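Local coordinates for protein glycosyl transferase (Staphylococcus aureus, PDB 5TZJ) that belongs to the family 2 glycosyl transferases, has a TarS-type linker domain besides the transferase part, and holds uridine-diphosphate-N-acetylglucosamine in a pocket, at residues Phe254-Leu268 with Ile309-Gln321. Sequence-based numbering, arbitrary orientation.
Sequences FSFSRTNGFSLKVKL and IDNYRTVEESYRQ
E316, on the side of helix 309-321, turns its carboxylate onto the start of the short helix 262-265. OE1 accepts two bonds from S263: the backbone N of S263 meets E316 OE1 at 2.9 Å, nearly in line with the C-O bond, and the hydroxyl S263 OG reaches E316 OE1 at 2.5 Å, on the anti lone pair. On the syn side, OE2 of E316 takes the N-H of G261, the N-cap residue, at 2.9 Å and a bent 133°. A bend in the glutamate chain brings both oxygens to the backbone of 261-263. Water 1 completes the grip, donating to E316 OE2 and to T259 O while accepting from Y312 OH. Beside this polar cluster the packing is close and largely aromatic. The ring of F262 lies obliquely to that of Y312, planes 44° apart, with F262 CE2 3.3 Å from Y312 CE1; I309 CD1 touches the far end of the F262 ring. CG of Y312 stands anti to the backbone N (chi1 -167°), which sends the phenol across toward F254, whose CE2 meets the hydroxyl edge-on. I275 of helix 271-282 and L301 of helix 298-305 extend this core. The outer side is more open to solvent, held by apolar contacts over charged groups rather than direct hydrogen bonds. L264 slides past E317 and sets CD1 over one face of the R320 guanidinium, 3.4 Å from R320 CZ; L268 CD2 covers a face of the R313 guanidinium, whose NH1 salt-bridges D310 OD1 and whose NH2 is hydrogen-bonded to Q271 OE1. The contact thus joins helices of the linker region, well away from the uridine-diphosphate-N-acetylglucosamine pocket. With the N-H groups of G261 and S263, at the N-terminal end of helix 262-265, donating to it, the buried E316 carboxylate is probably stabilised as an anion.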
loop_
_atom_site.group_PDB
_atom_site.type_symbol
_atom_site.label_atom_id
_atom_site.label_comp_id
_atom_site.label_asym_id
_atom_site.label_seq_id
_atom_site.Cartn_x
_atom_site.Cartn_y
_atom_site.Cartn_z
ATOM N N PHE A 254 -9.395 -7.441 4.651
ATOM C CA PHE A 254 -10.792 -7.517 5.069
ATOM C C PHE A 254 -11.088 -6.581 6.221
ATOM O O PHE A 254 -12.262 -6.219 6.410
ATOM C CB PHE A 254 -11.185 -8.973 5.456
ATOM C CG PHE A 254 -11.555 -9.824 4.265
ATOM C CD1 PHE A 254 -10.563 -10.416 3.470
ATOM C CD2 PHE A 254 -12.894 -10.007 3.931
ATOM C CE1 PHE A 254 -10.901 -11.171 2.372
ATOM C CE2 PHE A 254 -13.239 -10.779 2.856
ATOM C CZ PHE A 254 -12.262 -11.359 2.062
ATOM N N SER A 255 -10.049 -6.142 6.964
ATOM C CA SER A 255 -10.247 -5.193 8.045
ATOM C C SER A 255 -10.225 -3.755 7.573
ATOM O O SER A 255 -10.933 -2.924 8.149
ATOM C CB SER A 255 -9.172 -5.330 9.137
ATOM O OG SER A 255 -9.110 -6.653 9.601
ATOM N N PHE A 256 -9.385 -3.414 6.569
ATOM C CA PHE A 256 -9.140 -2.009 6.310
ATOM C C PHE A 256 -9.505 -1.563 4.913
ATOM O O PHE A 256 -9.666 -0.365 4.700
ATOM C CB PHE A 256 -7.680 -1.657 6.629
ATOM C CG PHE A 256 -7.374 -1.801 8.083
ATOM C CD1 PHE A 256 -8.099 -1.078 9.017
ATOM C CD2 PHE A 256 -6.448 -2.723 8.538
ATOM C CE1 PHE A 256 -7.866 -1.223 10.396
ATOM C CE2 PHE A 256 -6.208 -2.866 9.895
ATOM C CZ PHE A 256 -6.920 -2.112 10.821
ATOM N N SER A 257 -9.716 -2.455 3.991
ATOM C CA SER A 257 -10.008 -2.016 2.630
ATOM C C SER A 257 -11.512 -1.807 2.458
ATOM O O SER A 257 -12.314 -2.088 3.364
ATOM C CB SER A 257 -9.508 -3.041 1.619
ATOM O OG SER A 257 -10.471 -4.095 1.570
ATOM N N ARG A 258 -11.889 -1.348 1.256
ATOM C CA ARG A 258 -13.282 -1.170 0.846
ATOM C C ARG A 258 -14.061 -2.477 0.877
ATOM O O ARG A 258 -15.301 -2.469 0.807
ATOM C CB ARG A 258 -13.320 -0.593 -0.599
ATOM C CG ARG A 258 -12.835 -1.669 -1.610
ATOM C CD ARG A 258 -12.695 -1.122 -3.031
ATOM N NE ARG A 258 -11.729 -0.043 -3.085
ATOM C CZ ARG A 258 -11.641 0.813 -4.107
ATOM N NH1 ARG A 258 -12.477 0.714 -5.155
ATOM N NH2 ARG A 258 -10.741 1.780 -4.059
ATOM N N THR A 259 -13.376 -3.618 0.908
ATOM C CA THR A 259 -14.093 -4.877 1.098
ATOM C C THR A 259 -14.860 -4.868 2.420
ATOM O O THR A 259 -15.990 -5.407 2.530
ATOM C CB THR A 259 -13.100 -6.031 1.044
ATOM O OG1 THR A 259 -12.582 -6.108 -0.281
ATOM C CG2 THR A 259 -13.804 -7.390 1.379
ATOM N N ASN A 260 -14.259 -4.283 3.445
ATOM C CA ASN A 260 -14.917 -4.316 4.775
ATOM C C ASN A 260 -16.320 -3.698 4.770
ATOM O O ASN A 260 -16.465 -2.488 4.636
ATOM C CB ASN A 260 -14.094 -3.583 5.848
ATOM C CG ASN A 260 -14.675 -3.839 7.300
ATOM O OD1 ASN A 260 -15.621 -3.214 7.677
ATOM N ND2 ASN A 260 -14.170 -4.819 8.005
ATOM N N GLY A 261 -17.369 -4.500 4.936
ATOM C CA GLY A 261 -18.697 -3.918 4.969
ATOM C C GLY A 261 -19.305 -3.583 3.612
ATOM O O GLY A 261 -20.338 -2.929 3.581
ATOM N N PHE A 262 -18.719 -4.013 2.485
ATOM C CA PHE A 262 -19.224 -3.524 1.187
ATOM C C PHE A 262 -20.683 -3.951 0.958
ATOM O O PHE A 262 -21.459 -3.211 0.332
ATOM C CB PHE A 262 -18.318 -4.014 0.013
ATOM C CG PHE A 262 -18.693 -5.378 -0.503
ATOM C CD1 PHE A 262 -19.692 -5.531 -1.465
ATOM C CD2 PHE A 262 -18.090 -6.531 0.035
ATOM C CE1 PHE A 262 -20.056 -6.794 -1.909
ATOM C CE2 PHE A 262 -18.431 -7.780 -0.392
ATOM C CZ PHE A 262 -19.436 -7.926 -1.369
ATOM N N SER A 263 -21.087 -5.104 1.498
ATOM C CA SER A 263 -22.475 -5.551 1.334
ATOM C C SER A 263 -23.458 -4.744 2.167
ATOM O O SER A 263 -24.673 -4.777 1.881
ATOM C CB SER A 263 -22.571 -7.071 1.608
ATOM O OG SER A 263 -22.474 -7.482 2.983
ATOM N N LEU A 264 -22.976 -3.958 3.131
ATOM C CA LEU A 264 -23.852 -3.039 3.860
ATOM C C LEU A 264 -23.927 -1.668 3.174
ATOM O O LEU A 264 -24.934 -0.960 3.334
ATOM C CB LEU A 264 -23.351 -2.807 5.289
ATOM C CG LEU A 264 -23.089 -4.165 5.991
ATOM C CD1 LEU A 264 -22.483 -4.009 7.369
ATOM C CD2 LEU A 264 -24.429 -4.807 6.093
ATOM N N LYS A 265 -22.876 -1.280 2.462
ATOM C CA LYS A 265 -22.758 0.094 1.952
ATOM C C LYS A 265 -23.067 0.242 0.456
ATOM O O LYS A 265 -23.573 1.286 0.038
ATOM C CB LYS A 265 -21.331 0.633 2.168
ATOM C CG LYS A 265 -20.783 0.491 3.582
ATOM C CD LYS A 265 -19.266 0.200 3.512
ATOM C CE LYS A 265 -18.613 0.352 4.856
ATOM N NZ LYS A 265 -18.890 1.709 5.338
ATOM N N VAL A 266 -22.712 -0.747 -0.362
ATOM C CA VAL A 266 -22.881 -0.669 -1.810
ATOM C C VAL A 266 -24.351 -0.863 -2.168
ATOM O O VAL A 266 -25.057 -1.700 -1.571
ATOM C CB VAL A 266 -21.987 -1.737 -2.466
ATOM C CG1 VAL A 266 -22.222 -1.828 -3.999
ATOM C CG2 VAL A 266 -20.491 -1.428 -2.187
ATOM N N LYS A 267 -24.840 -0.061 -3.112
ATOM C CA LYS A 267 -26.199 -0.256 -3.623
ATOM C C LYS A 267 -26.431 -1.717 -3.929
ATOM O O LYS A 267 -25.597 -2.355 -4.581
ATOM C CB LYS A 267 -26.394 0.566 -4.893
ATOM C CG LYS A 267 -26.201 2.045 -4.676
ATOM C CD LYS A 267 -26.200 2.775 -6.035
ATOM C CE LYS A 267 -25.849 4.244 -5.831
ATOM N NZ LYS A 267 -26.713 4.794 -4.733
ATOM N N LEU A 268 -27.561 -2.260 -3.468
ATOM C CA LEU A 268 -27.851 -3.676 -3.721
ATOM C C LEU A 268 -27.592 -4.055 -5.176
ATOM O O LEU A 268 -27.018 -5.105 -5.466
ATOM C CB LEU A 268 -29.320 -4.006 -3.376
ATOM C CG LEU A 268 -29.719 -4.311 -1.959
ATOM C CD1 LEU A 268 -31.290 -4.495 -1.843
ATOM C CD2 LEU A 268 -29.014 -5.530 -1.454
ATOM N N ILE A 309 -23.573 -13.769 -2.908
ATOM C CA ILE A 309 -23.745 -12.469 -2.247
ATOM C C ILE A 309 -24.830 -12.522 -1.158
ATOM O O ILE A 309 -24.737 -11.844 -0.124
ATOM C CB ILE A 309 -24.048 -11.389 -3.292
ATOM C CG1 ILE A 309 -24.084 -10.013 -2.606
ATOM C CG2 ILE A 309 -25.363 -11.714 -4.021
ATOM C CD1 ILE A 309 -22.709 -9.515 -2.099
ATOM N N ASP A 310 -25.879 -13.307 -1.373
ATOM C CA ASP A 310 -26.954 -13.341 -0.407
ATOM C C ASP A 310 -26.452 -13.842 0.947
ATOM O O ASP A 310 -26.741 -13.229 1.977
ATOM C CB ASP A 310 -28.079 -14.224 -0.929
ATOM C CG ASP A 310 -28.921 -13.522 -1.996
ATOM O OD1 ASP A 310 -28.790 -12.287 -2.191
ATOM O OD2 ASP A 310 -29.719 -14.219 -2.634
ATOM N N ASN A 311 -25.663 -14.927 0.949
ATOM C CA ASN A 311 -25.047 -15.411 2.199
ATOM C C ASN A 311 -23.889 -14.528 2.666
ATOM O O ASN A 311 -23.738 -14.309 3.883
ATOM C CB ASN A 311 -24.605 -16.871 2.030
ATOM C CG ASN A 311 -25.773 -17.867 2.376
ATOM O OD1 ASN A 311 -26.473 -17.647 3.337
ATOM N ND2 ASN A 311 -25.978 -18.908 1.565
ATOM N N TYR A 312 -23.115 -13.945 1.737
ATOM C CA TYR A 312 -22.098 -12.983 2.177
ATOM C C TYR A 312 -22.753 -11.831 2.929
ATOM O O TYR A 312 -22.302 -11.423 4.012
ATOM C CB TYR A 312 -21.300 -12.466 0.956
ATOM C CG TYR A 312 -20.048 -11.730 1.335
ATOM C CD1 TYR A 312 -20.093 -10.438 1.853
ATOM C CD2 TYR A 312 -18.814 -12.354 1.167
ATOM C CE1 TYR A 312 -18.838 -9.757 2.245
ATOM C CE2 TYR A 312 -17.591 -11.691 1.503
ATOM C CZ TYR A 312 -17.617 -10.416 2.018
ATOM O OH TYR A 312 -16.361 -9.865 2.361
ATOM N N ARG A 313 -23.836 -11.293 2.365
ATOM C CA ARG A 313 -24.526 -10.148 2.971
ATOM C C ARG A 313 -25.176 -10.507 4.293
ATOM O O ARG A 313 -25.179 -9.695 5.226
ATOM C CB ARG A 313 -25.574 -9.597 2.004
ATOM C CG ARG A 313 -26.290 -8.345 2.501
ATOM C CD ARG A 313 -27.464 -7.994 1.598
ATOM N NE ARG A 313 -27.069 -7.843 0.234
ATOM C CZ ARG A 313 -27.505 -8.590 -0.785
ATOM N NH1 ARG A 313 -28.401 -9.554 -0.596
ATOM N NH2 ARG A 313 -27.064 -8.330 -2.015
ATOM N N THR A 314 -25.802 -11.695 4.380
ATOM C CA THR A 314 -26.312 -12.161 5.666
ATOM C C THR A 314 -25.210 -12.188 6.727
ATOM O O THR A 314 -25.419 -11.757 7.868
ATOM C CB THR A 314 -26.976 -13.544 5.494
ATOM O OG1 THR A 314 -28.189 -13.402 4.730
ATOM C CG2 THR A 314 -27.338 -14.202 6.889
ATOM N N VAL A 315 -24.031 -12.671 6.382
ATOM C CA VAL A 315 -22.937 -12.654 7.360
ATOM C C VAL A 315 -22.656 -11.224 7.839
ATOM O O VAL A 315 -22.600 -10.956 9.049
ATOM C CB VAL A 315 -21.679 -13.306 6.770
ATOM C CG1 VAL A 315 -20.459 -13.013 7.637
ATOM C CG2 VAL A 315 -21.885 -14.842 6.584
ATOM N N GLU A 316 -22.482 -10.280 6.899
ATOM C CA GLU A 316 -22.113 -8.922 7.281
ATOM C C GLU A 316 -23.212 -8.260 8.102
ATOM O O GLU A 316 -22.914 -7.519 9.047
ATOM C CB GLU A 316 -21.794 -8.062 6.043
ATOM C CG GLU A 316 -20.510 -8.552 5.275
ATOM C CD GLU A 316 -19.686 -7.426 4.680
ATOM O OE1 GLU A 316 -20.137 -6.822 3.668
ATOM O OE2 GLU A 316 -18.590 -7.120 5.245
ATOM N N GLU A 317 -24.497 -8.478 7.725
ATOM C CA GLU A 317 -25.573 -7.869 8.470
ATOM C C GLU A 317 -25.684 -8.519 9.847
ATOM O O GLU A 317 -25.982 -7.842 10.826
ATOM C CB GLU A 317 -26.893 -7.995 7.710
ATOM C CG GLU A 317 -26.879 -7.161 6.374
ATOM C CD GLU A 317 -28.128 -7.307 5.545
ATOM O OE1 GLU A 317 -28.910 -8.246 5.807
ATOM O OE2 GLU A 317 -28.313 -6.497 4.611
ATOM N N SER A 318 -25.423 -9.822 9.921
ATOM C CA SER A 318 -25.452 -10.525 11.212
ATOM C C SER A 318 -24.425 -9.950 12.160
ATOM O O SER A 318 -24.738 -9.633 13.312
ATOM C CB SER A 318 -25.212 -12.007 10.981
ATOM O OG SER A 318 -26.364 -12.552 10.357
ATOM N N TYR A 319 -23.184 -9.798 11.687
ATOM C CA TYR A 319 -22.159 -9.148 12.495
ATOM C C TYR A 319 -22.613 -7.776 12.935
ATOM O O TYR A 319 -22.527 -7.430 14.115
ATOM C CB TYR A 319 -20.853 -9.024 11.712
ATOM C CG TYR A 319 -20.109 -10.333 11.525
ATOM C CD1 TYR A 319 -20.339 -11.425 12.380
ATOM C CD2 TYR A 319 -19.164 -10.467 10.524
ATOM C CE1 TYR A 319 -19.635 -12.608 12.213
ATOM C CE2 TYR A 319 -18.468 -11.638 10.330
ATOM C CZ TYR A 319 -18.683 -12.708 11.204
ATOM O OH TYR A 319 -17.947 -13.861 11.004
ATOM N N ARG A 320 -23.118 -6.972 11.988
ATOM C CA ARG A 320 -23.430 -5.588 12.307
ATOM C C ARG A 320 -24.575 -5.484 13.318
ATOM O O ARG A 320 -24.538 -4.666 14.242
ATOM C CB ARG A 320 -23.765 -4.838 10.990
ATOM C CG ARG A 320 -24.409 -3.538 11.233
ATOM C CD ARG A 320 -23.385 -2.548 11.733
ATOM N NE ARG A 320 -22.102 -2.840 11.134
ATOM C CZ ARG A 320 -21.564 -2.214 10.088
ATOM N NH1 ARG A 320 -22.197 -1.216 9.465
ATOM N NH2 ARG A 320 -20.365 -2.613 9.654
ATOM N N GLN A 321 -25.610 -6.299 13.150
ATOM C CA GLN A 321 -26.745 -6.329 14.048
ATOM C C GLN A 321 -26.497 -7.190 15.289
ATOM O O GLN A 321 -27.189 -7.011 16.310
ATOM C CB GLN A 321 -27.947 -6.882 13.307
ATOM C CG GLN A 321 -28.303 -6.158 12.029
ATOM C CD GLN A 321 -29.683 -6.600 11.569
ATOM O OE1 GLN A 321 -30.026 -7.763 11.727
ATOM N NE2 GLN A 321 -30.509 -5.661 11.063
HETATM O O HOH W 1 -16.350 -7.853 3.843
HETATM O O HOH W 2 -27.457 -8.178 -4.871
#